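Local coordinates for protein ornithine carbamoyltransferase (Giardia intestinalis, PDB 3GRF) that probably interconverts ornithine plus carbamoyl phosphate with citrulline plus phosphate, in the arginine degradation pathway, at residues T12-I25 with T175-M187. Sequence-based numbering, arbitrary orientation.
Sequences TISALCPKELAYLI and TYDLMRGCALLGM
The guanidinium of Arg180 lies between Thr12 and Tyr176. Thr12 CG2 sits 3.7 Å above one face and Tyr176 CB over the opposite face, both offset toward the rim. The carboxylate of Asp177 meets the guanidinium edge in plane. Arg180 NH1 forms a salt bridge with Asp177 OD1 at 2.8 Å, from above the carboxylate plane. Ile13 N donates to the same OD1 at 3.0 Å, nearly straight at 169°, on its syn side and from the other face. Two donors thus grip one oxygen, while OD2 takes His134 N. Glu208 makes a salt bridge with Arg180 NE and a hydrogen bond with Ser14 OG, linking the two segments through helix 203-216.

Beyond this polar end, toward the C-terminal end of helix 173-185, the contact is apolar. Leu184 is directed at the 3-10 segment 13-15 and the loop that follows. Its CD2 lies 3.5 Å from both Ile13 O and Leu16 O. Pro18 crosses Leu184 at about a right angle. With chi1 at 174°, Leu21 swings CG away from its own N, and CD2 packs on Gly181 CA and Leu185 CG. Ile25 CD1 and Leu185 CD1 meet tip to tip at 4.1 Å.

A Cys17-Glu20 capping box starts helix 18-33, and a Schellman motif at Gly186 ends helix 173-185. Segments 18-25 and 175-185 cross at -102°. The contact joins what are, as in other transcarbamoylases, probably the carbamoyl-phosphate and ornithine-binding domains.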
loop_
_atom_site.group_PDB
_atom_site.type_symbol
_atom_site.label_atom_id
_atom_site.label_comp_id
_atom_site.label_asym_id
_atom_site.label_seq_id
_atom_site.Cartn_x
_atom_site.Cartn_y
_atom_site.Cartn_z
ATOM N N THR A 12 10.095 21.310 -11.294
ATOM C CA THR A 12 10.755 22.267 -10.423
ATOM C C THR A 12 9.678 23.246 -10.022
ATOM O O THR A 12 8.570 23.198 -10.569
ATOM C CB THR A 12 12.009 22.969 -11.102
ATOM O OG1 THR A 12 11.621 23.882 -12.125
ATOM C CG2 THR A 12 12.921 21.959 -11.734
ATOM N N ILE A 13 9.976 24.122 -9.070
ATOM C CA ILE A 13 8.910 24.984 -8.561
ATOM C C ILE A 13 8.582 26.116 -9.528
ATOM O O ILE A 13 7.463 26.651 -9.495
ATOM C CB ILE A 13 9.171 25.470 -7.108
ATOM C CG1 ILE A 13 7.847 25.844 -6.449
ATOM C CG2 ILE A 13 10.185 26.643 -7.070
ATOM C CD1 ILE A 13 6.923 24.676 -6.203
ATOM N N SER A 14 9.493 26.457 -10.394
ATOM C CA SER A 14 9.404 27.443 -11.462
ATOM C C SER A 14 8.566 26.911 -12.654
ATOM O O SER A 14 8.553 27.531 -13.721
ATOM C CB SER A 14 10.800 27.863 -11.900
ATOM O OG SER A 14 11.456 26.801 -12.576
ATOM N N ALA A 15 7.933 25.752 -12.461
ATOM C CA ALA A 15 6.910 25.244 -13.367
ATOM C C ALA A 15 5.665 26.107 -13.097
ATOM O O ALA A 15 4.740 26.134 -13.898
ATOM C CB ALA A 15 6.598 23.720 -13.055
ATOM N N LEU A 16 5.662 26.790 -11.950
ATOM C CA LEU A 16 4.558 27.666 -11.541
ATOM C C LEU A 16 4.908 29.141 -11.749
ATOM O O LEU A 16 6.059 29.563 -11.547
ATOM C CB LEU A 16 4.251 27.459 -10.056
ATOM C CG LEU A 16 3.858 26.085 -9.509
ATOM C CD1 LEU A 16 3.727 26.130 -7.998
ATOM C CD2 LEU A 16 2.532 25.662 -10.102
ATOM N N CYS A 17 3.912 29.947 -12.099
ATOM C CA CYS A 17 4.118 31.380 -12.139
ATOM C C CYS A 17 3.953 31.773 -10.719
ATOM O O CYS A 17 3.513 30.942 -9.919
ATOM C CB CYS A 17 3.073 32.050 -13.025
ATOM S SG CYS A 17 1.517 32.170 -12.208
ATOM N N PRO A 18 4.327 33.023 -10.381
ATOM C CA PRO A 18 4.351 33.520 -9.025
ATOM C C PRO A 18 2.985 33.473 -8.339
ATOM O O PRO A 18 2.911 33.220 -7.142
ATOM C CB PRO A 18 4.774 34.992 -9.209
ATOM C CG PRO A 18 5.472 35.053 -10.462
ATOM C CD PRO A 18 4.813 34.036 -11.338
ATOM N N LYS A 19 1.905 33.734 -9.082
ATOM C CA LYS A 19 0.584 33.723 -8.484
ATOM C C LYS A 19 0.103 32.297 -8.210
ATOM O O LYS A 19 -0.654 32.069 -7.275
ATOM C CB LYS A 19 -0.412 34.422 -9.396
ATOM C CG LYS A 19 -1.816 34.506 -8.844
ATOM C CD LYS A 19 -2.319 35.963 -8.843
ATOM C CE LYS A 19 -3.498 36.188 -7.821
ATOM N NZ LYS A 19 -4.178 37.520 -8.078
ATOM N N GLU A 20 0.512 31.350 -9.048
ATOM C CA GLU A 20 0.192 29.955 -8.806
ATOM C C GLU A 20 0.866 29.446 -7.555
ATOM O O GLU A 20 0.266 28.701 -6.801
ATOM C CB GLU A 20 0.584 29.085 -10.006
ATOM C CG GLU A 20 -0.327 29.338 -11.178
ATOM C CD GLU A 20 0.107 28.628 -12.412
ATOM O OE1 GLU A 20 1.325 28.334 -12.575
ATOM O OE2 GLU A 20 -0.796 28.340 -13.225
ATOM N N LEU A 21 2.120 29.840 -7.340
ATOM C CA LEU A 21 2.834 29.447 -6.118
ATOM C C LEU A 21 2.188 30.055 -4.889
ATOM O O LEU A 21 2.057 29.392 -3.887
ATOM C CB LEU A 21 4.303 29.870 -6.196
ATOM C CG LEU A 21 5.135 29.647 -4.942
ATOM C CD1 LEU A 21 4.706 28.295 -4.294
ATOM C CD2 LEU A 21 6.703 29.711 -5.239
ATOM N N ALA A 22 1.759 31.319 -4.983
ATOM C CA ALA A 22 1.076 32.005 -3.880
ATOM C C ALA A 22 -0.325 31.477 -3.614
ATOM O O ALA A 22 -0.763 31.463 -2.475
ATOM C CB ALA A 22 1.030 33.497 -4.155
ATOM N N TYR A 23 -1.032 31.069 -4.668
ATOM C CA TYR A 23 -2.301 30.356 -4.538
ATOM C C TYR A 23 -2.115 29.000 -3.836
ATOM O O TYR A 23 -2.876 28.637 -2.959
ATOM C CB TYR A 23 -2.943 30.173 -5.920
ATOM C CG TYR A 23 -4.136 29.250 -5.904
ATOM C CD1 TYR A 23 -5.412 29.722 -5.623
ATOM C CD2 TYR A 23 -3.980 27.910 -6.153
ATOM C CE1 TYR A 23 -6.507 28.848 -5.594
ATOM C CE2 TYR A 23 -5.047 27.052 -6.141
ATOM C CZ TYR A 23 -6.291 27.518 -5.841
ATOM O OH TYR A 23 -7.314 26.619 -5.848
ATOM N N LEU A 24 -1.075 28.257 -4.198
ATOM C CA LEU A 24 -0.853 26.922 -3.606
ATOM C C LEU A 24 -0.584 27.024 -2.120
ATOM O O LEU A 24 -1.096 26.210 -1.341
ATOM C CB LEU A 24 0.280 26.212 -4.314
ATOM C CG LEU A 24 -0.119 24.971 -5.133
ATOM C CD1 LEU A 24 -1.601 24.925 -5.461
ATOM C CD2 LEU A 24 0.696 24.945 -6.358
ATOM N N ILE A 25 0.172 28.063 -1.741
ATOM C CA ILE A 25 0.521 28.386 -0.334
ATOM C C ILE A 25 -0.748 28.655 0.449
ATOM O O ILE A 25 -1.006 27.998 1.425
ATOM C CB ILE A 25 1.545 29.570 -0.215
ATOM C CG1 ILE A 25 2.962 29.091 -0.596
ATOM C CG2 ILE A 25 1.574 30.136 1.175
ATOM C CD1 ILE A 25 3.861 30.148 -1.227
ATOM N N THR A 175 18.694 23.647 -2.686
ATOM C CA THR A 175 19.141 25.035 -2.829
ATOM C C THR A 175 18.647 25.630 -4.151
ATOM O O THR A 175 18.098 26.721 -4.135
ATOM C CB THR A 175 20.670 25.143 -2.773
ATOM O OG1 THR A 175 21.145 24.307 -1.710
ATOM C CG2 THR A 175 21.126 26.578 -2.540
ATOM N N TYR A 176 18.815 24.895 -5.260
ATOM C CA TYR A 176 18.242 25.272 -6.566
ATOM C C TYR A 176 16.788 25.634 -6.465
ATOM O O TYR A 176 16.365 26.684 -6.932
ATOM C CB TYR A 176 18.390 24.146 -7.587
ATOM C CG TYR A 176 19.847 23.807 -7.895
ATOM C CD1 TYR A 176 20.162 22.720 -8.690
ATOM C CD2 TYR A 176 20.901 24.573 -7.351
ATOM C CE1 TYR A 176 21.508 22.378 -8.962
ATOM C CE2 TYR A 176 22.277 24.248 -7.629
ATOM C CZ TYR A 176 22.552 23.162 -8.429
ATOM O OH TYR A 176 23.881 22.840 -8.699
ATOM N N ASP A 177 16.005 24.757 -5.874
ATOM C CA ASP A 177 14.557 25.016 -5.856
ATOM C C ASP A 177 14.168 26.134 -4.869
ATOM O O ASP A 177 13.171 26.825 -5.094
ATOM C CB ASP A 177 13.790 23.690 -5.609
ATOM C CG ASP A 177 12.756 23.370 -6.686
ATOM O OD1 ASP A 177 12.646 24.062 -7.718
ATOM O OD2 ASP A 177 12.023 22.398 -6.486
ATOM N N LEU A 178 14.950 26.353 -3.771
ATOM C CA LEU A 178 14.710 27.482 -2.807
ATOM C C LEU A 178 15.003 28.801 -3.538
ATOM O O LEU A 178 14.223 29.751 -3.421
ATOM C CB LEU A 178 15.623 27.349 -1.567
ATOM C CG LEU A 178 15.045 27.034 -0.169
ATOM C CD1 LEU A 178 13.530 26.820 -0.215
ATOM C CD2 LEU A 178 15.728 25.799 0.425
ATOM N N MET A 179 16.118 28.852 -4.265
ATOM C CA MET A 179 16.452 30.036 -5.052
ATOM C C MET A 179 15.323 30.370 -6.016
ATOM O O MET A 179 14.921 31.542 -6.120
ATOM C CB MET A 179 17.739 29.803 -5.835
ATOM C CG MET A 179 19.013 29.663 -4.951
ATOM S SD MET A 179 20.377 28.900 -5.886
ATOM C CE MET A 179 20.680 30.122 -7.149
ATOM N N ARG A 180 14.809 29.357 -6.721
ATOM C CA ARG A 180 13.643 29.556 -7.617
ATOM C C ARG A 180 12.393 30.059 -6.876
ATOM O O ARG A 180 11.677 30.913 -7.405
ATOM C CB ARG A 180 13.294 28.285 -8.413
ATOM C CG ARG A 180 14.349 27.785 -9.461
ATOM C CD ARG A 180 14.019 26.350 -9.912
ATOM N NE ARG A 180 15.177 25.648 -10.548
ATOM C CZ ARG A 180 15.601 24.421 -10.231
ATOM N NH1 ARG A 180 15.012 23.733 -9.266
ATOM N NH2 ARG A 180 16.642 23.876 -10.859
ATOM N N GLY A 181 12.082 29.486 -5.702
ATOM C CA GLY A 181 10.894 29.915 -4.933
ATOM C C GLY A 181 11.026 31.381 -4.535
ATOM O O GLY A 181 10.101 32.163 -4.706
ATOM N N CYS A 182 12.198 31.751 -4.025
ATOM C CA CYS A 182 12.504 33.113 -3.631
ATOM C C CYS A 182 12.362 34.037 -4.844
ATOM O O CYS A 182 11.758 35.072 -4.753
ATOM C CB CYS A 182 13.954 33.238 -3.152
ATOM S SG CYS A 182 14.387 32.694 -1.523
ATOM N N ALA A 183 12.994 33.707 -5.958
ATOM C CA ALA A 183 12.908 34.562 -7.139
ATOM C C ALA A 183 11.450 34.826 -7.509
ATOM O O ALA A 183 11.094 35.947 -7.831
ATOM C CB ALA A 183 13.577 33.897 -8.265
ATOM N N LEU A 184 10.657 33.745 -7.508
ATOM C CA LEU A 184 9.228 33.701 -7.857
ATOM C C LEU A 184 8.428 34.603 -6.917
ATOM O O LEU A 184 7.543 35.334 -7.345
ATOM C CB LEU A 184 8.704 32.229 -7.734
ATOM C CG LEU A 184 8.000 31.515 -8.904
ATOM C CD1 LEU A 184 8.408 32.106 -10.246
ATOM C CD2 LEU A 184 8.305 30.025 -8.877
ATOM N N LEU A 185 8.791 34.514 -5.624
ATOM C CA LEU A 185 8.078 35.243 -4.574
ATOM C C LEU A 185 8.645 36.645 -4.285
ATOM O O LEU A 185 8.022 37.421 -3.570
ATOM C CB LEU A 185 7.954 34.383 -3.282
ATOM C CG LEU A 185 7.035 33.149 -3.432
ATOM C CD1 LEU A 185 7.250 32.241 -2.240
ATOM C CD2 LEU A 185 5.489 33.517 -3.482
ATOM N N GLY A 186 9.801 36.966 -4.867
ATOM C CA GLY A 186 10.350 38.313 -4.790
ATOM C C GLY A 186 11.093 38.536 -3.494
ATOM O O GLY A 186 11.103 39.646 -2.941
ATOM N N MET A 187 11.760 37.481 -3.029
ATOM C CA MET A 187 12.547 37.540 -1.814
ATOM C C MET A 187 14.005 37.788 -2.115
ATOM O O MET A 187 14.550 37.370 -3.153
ATOM C CB MET A 187 12.389 36.224 -1.015
ATOM C CG MET A 187 10.990 36.014 -0.487
ATOM S SD MET A 187 10.500 34.350 -0.052
ATOM C CE MET A 187 11.413 34.225 1.505
#